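Local coordinates for protein HI_1472 (PDB 3PSH) that binds molybdate and tungstate, but not sulfate or phosphate, in the periplasm and delivers molybdate to its cognate ABC transporter for low-affinity import, at residues Q27-A32 with K39-V44. Residues are numbered along the deposited sequence; the frame is centred on the assembly and turned at random.
Sequences QTLNIA and KQIVGV. With MOO (molybdate ion), chain B.
Leu29 reaches from helix 26-34 to strand 41-44 and spreads its two methyls over a pair of strand side chains. Its chi1 of -177° sets CG beside the carbonyl carbon and carries the methyls on to the strand. There the isobutyl group meets Val44 at about a right angle, CD2 of Leu29 lying 3.8 Å from CG1 of Val44. The same valine methyl is 3.9 Å from CD1 of Leu29, so it sits against both branches. CD1 of Leu29 is also 4.1 Å from CD1 of Ile41. One turn further along the helix, the CB of Ala32 rests against that isoleucine methyl in van der Waals contact, 3.7 Å from Ile41 CD1, which thereby touches two helix residues. All four side chains are buried, and their meeting is purely apolar.

Around this patch, Val23 of the neighbouring strand 21-24 touches both Leu29 and Ile41, Leu52 adjoins Leu29, and Phe151 of helix 132-151 adjoins Ile41. Gln27, on the same helix but taking no part in this packing, turns to the ligand, where its NE2 donates to O3 of molybdate at 2.8 Å, a bond bent to 139°. His26, Tyr196, Arg243, Gly279 and Tyr280 also hydrogen-bond the anion.

Helix 26-34 connects the neighbouring parallel strands 21-24 and 41-44 as a beta-alpha-beta unit, and this packing seats it against the second strand, the axes of 27-32 and 41-44 making 150°, roughly antiparallel. The N-terminal end of the helix contributes to the molybdate site of this periplasmic binding protein.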
ATOM      1  N   GLN A  27      -5.338   3.604  -0.037  1.00 12.51           N
ATOM      2  CA  GLN A  27      -4.387   3.361   1.069  1.00 12.23           C
ATOM      3  C   GLN A  27      -4.953   3.923   2.358  1.00 11.47           C
ATOM      4  O   GLN A  27      -4.988   3.261   3.416  1.00 13.18           O
ATOM      5  CB  GLN A  27      -3.010   3.952   0.839  1.00 12.25           C
ATOM      6  CG  GLN A  27      -2.432   3.165  -0.396  1.00 11.42           C
ATOM      7  CD  GLN A  27      -2.546   3.907  -1.672  1.00 13.38           C
ATOM      8  OE1 GLN A  27      -3.416   4.754  -1.884  1.00 14.80           O
ATOM      9  NE2 GLN A  27      -1.617   3.554  -2.604  1.00 13.24           N
ATOM     10  N   THR A  28      -5.396   5.181   2.267  1.00 13.84           N
ATOM     11  CA  THR A  28      -6.009   5.752   3.482  1.00 14.13           C
ATOM     12  C   THR A  28      -7.311   4.956   3.844  1.00 13.50           C
ATOM     13  O   THR A  28      -7.569   4.748   5.023  1.00 13.84           O
ATOM     14  CB  THR A  28      -6.420   7.178   3.214  1.00 14.28           C
ATOM     15  OG1 THR A  28      -5.258   8.015   3.125  1.00 13.19           O
ATOM     16  CG2 THR A  28      -7.353   7.688   4.310  1.00 15.86           C
ATOM     17  N   LEU A  29      -8.121   4.507   2.862  1.00 10.77           N
ATOM     18  CA  LEU A  29      -9.321   3.746   3.140  1.00 10.74           C
ATOM     19  C   LEU A  29      -8.959   2.507   3.970  1.00 11.59           C
ATOM     20  O   LEU A  29      -9.627   2.228   4.929  1.00 13.83           O
ATOM     21  CB  LEU A  29     -10.072   3.404   1.804  1.00 12.23           C
ATOM     22  CG  LEU A  29     -11.416   2.665   1.951  1.00 13.65           C
ATOM     23  CD1 LEU A  29     -12.315   3.384   3.061  1.00 16.51           C
ATOM     24  CD2 LEU A  29     -12.062   2.739   0.580  1.00 14.90           C
ATOM     25  N   ASN A  30      -7.915   1.760   3.565  1.00 10.32           N
ATOM     26  CA  ASN A  30      -7.568   0.496   4.226  1.00 12.19           C
ATOM     27  C   ASN A  30      -7.113   0.866   5.665  1.00 12.30           C
ATOM     28  O   ASN A  30      -7.448   0.172   6.579  1.00 12.93           O
ATOM     29  CB  ASN A  30      -6.441  -0.163   3.390  1.00 11.20           C
ATOM     30  CG  ASN A  30      -5.938  -1.447   4.024  1.00 12.72           C
ATOM     31  OD1 ASN A  30      -6.731  -2.210   4.641  1.00 11.55           O
ATOM     32  ND2 ASN A  30      -4.647  -1.711   3.831  1.00 12.99           N
ATOM     33  N   ILE A  31      -6.337   1.925   5.803  1.00 11.00           N
ATOM     34  CA  ILE A  31      -5.990   2.398   7.195  1.00 12.12           C
ATOM     35  C   ILE A  31      -7.238   2.675   8.027  1.00 13.88           C
ATOM     36  O   ILE A  31      -7.324   2.231   9.188  1.00 13.80           O
ATOM     37  CB  ILE A  31      -4.923   3.541   7.167  1.00 11.71           C
ATOM     38  CG1 ILE A  31      -3.567   3.038   6.585  1.00 13.33           C
ATOM     39  CG2 ILE A  31      -4.852   4.255   8.618  1.00 12.79           C
ATOM     40  CD1 ILE A  31      -2.649   4.113   6.163  1.00 15.15           C
ATOM     41  N   ALA A  32      -8.169   3.441   7.457  1.00 13.24           N
ATOM     42  CA  ALA A  32      -9.390   3.808   8.206  1.00 12.48           C
ATOM     43  C   ALA A  32     -10.172   2.585   8.589  1.00 14.49           C
ATOM     44  O   ALA A  32     -10.758   2.559   9.715  1.00 14.30           O
ATOM     45  CB  ALA A  32     -10.331   4.728   7.388  1.00 12.18           C
ATOM     46  N   LYS A  39     -17.710   4.067   9.997  1.00 17.68           N
ATOM     47  CA  LYS A  39     -19.000   4.710  10.257  1.00 17.53           C
ATOM     48  C   LYS A  39     -18.887   6.234  10.078  1.00 17.60           C
ATOM     49  O   LYS A  39     -19.893   6.936  10.027  1.00 17.15           O
ATOM     50  CB  LYS A  39     -19.321   4.532  11.688  1.00 17.29           C
ATOM     51  CG  LYS A  39     -19.925   3.234  12.097  1.00 25.20           C
ATOM     52  CD  LYS A  39     -19.741   3.178  13.618  1.00 37.18           C
ATOM     53  CE  LYS A  39     -19.570   1.742  14.117  1.00 40.89           C
ATOM     54  NZ  LYS A  39     -18.141   1.240  14.104  1.00 40.09           N
ATOM     55  N   GLN A  40     -17.672   6.721  10.108  1.00 15.38           N
ATOM     56  CA  GLN A  40     -17.378   8.161   9.855  1.00 14.72           C
ATOM     57  C   GLN A  40     -17.080   8.501   8.412  1.00 14.96           C
ATOM     58  O   GLN A  40     -16.615   9.575   8.135  1.00 15.38           O
ATOM     59  CB  GLN A  40     -16.268   8.645  10.782  1.00 16.20           C
ATOM     60  CG  GLN A  40     -16.638   8.467  12.243  1.00 13.17           C
ATOM     61  CD  GLN A  40     -15.426   8.519  13.128  1.00 14.72           C
ATOM     62  OE1 GLN A  40     -14.899   9.594  13.436  1.00 20.68           O
ATOM     63  NE2 GLN A  40     -14.877   7.315  13.440  1.00 13.96           N
ATOM     64  N   ILE A  41     -17.303   7.550   7.497  1.00 12.36           N
ATOM     65  CA  ILE A  41     -17.035   7.822   6.064  1.00 13.24           C
ATOM     66  C   ILE A  41     -18.343   7.695   5.268  1.00 12.30           C
ATOM     67  O   ILE A  41     -19.133   6.800   5.550  1.00 13.06           O
ATOM     68  CB  ILE A  41     -16.075   6.723   5.578  1.00 13.47           C
ATOM     69  CG1 ILE A  41     -14.698   6.965   6.256  1.00 14.20           C
ATOM     70  CG2 ILE A  41     -15.901   6.725   4.027  1.00 13.78           C
ATOM     71  CD1 ILE A  41     -13.753   5.681   6.192  1.00 15.30           C
ATOM     72  N   VAL A  42     -18.550   8.570   4.293  1.00 15.56           N
ATOM     73  CA  VAL A  42     -19.773   8.543   3.504  1.00 13.56           C
ATOM     74  C   VAL A  42     -19.498   8.507   1.999  1.00 15.38           C
ATOM     75  O   VAL A  42     -20.465   8.403   1.211  1.00 15.47           O
ATOM     76  CB  VAL A  42     -20.695   9.721   3.812  1.00 13.47           C
ATOM     77  CG1 VAL A  42     -21.165   9.608   5.295  1.00 14.58           C
ATOM     78  CG2 VAL A  42     -19.998  10.996   3.422  1.00 12.44           C
ATOM     79  N   GLY A  43     -18.198   8.607   1.582  1.00 13.83           N
ATOM     80  CA  GLY A  43     -17.893   8.286   0.152  1.00 11.67           C
ATOM     81  C   GLY A  43     -16.457   7.811   0.022  1.00 14.40           C
ATOM     82  O   GLY A  43     -15.664   8.038   0.912  1.00 14.47           O
ATOM     83  N   VAL A  44     -16.213   7.120  -1.069  1.00 12.60           N
ATOM     84  CA  VAL A  44     -14.872   6.536  -1.258  1.00 12.60           C
ATOM     85  C   VAL A  44     -14.577   6.603  -2.757  1.00 14.20           C
ATOM     86  O   VAL A  44     -15.528   6.772  -3.556  1.00 14.49           O
ATOM     87  CB  VAL A  44     -14.867   4.996  -0.740  1.00 12.95           C
ATOM     88  CG1 VAL A  44     -15.139   4.893   0.759  1.00 13.93           C
ATOM     89  CG2 VAL A  44     -15.808   4.123  -1.523  1.00 14.34           C
TER
HETATM   90 MO   MOO B   1      -0.175   1.415  -4.957  1.00 33.20          MO
HETATM   91  O1  MOO B   1       0.782   0.214  -5.667  1.00 14.90           O
HETATM   92  O2  MOO B   1       0.014   2.927  -5.759  1.00 20.52           O
HETATM   93  O3  MOO B   1       0.291   1.632  -3.335  1.00 16.87           O
HETATM   94  O4  MOO B   1      -1.752   0.789  -4.883  1.00 14.46           O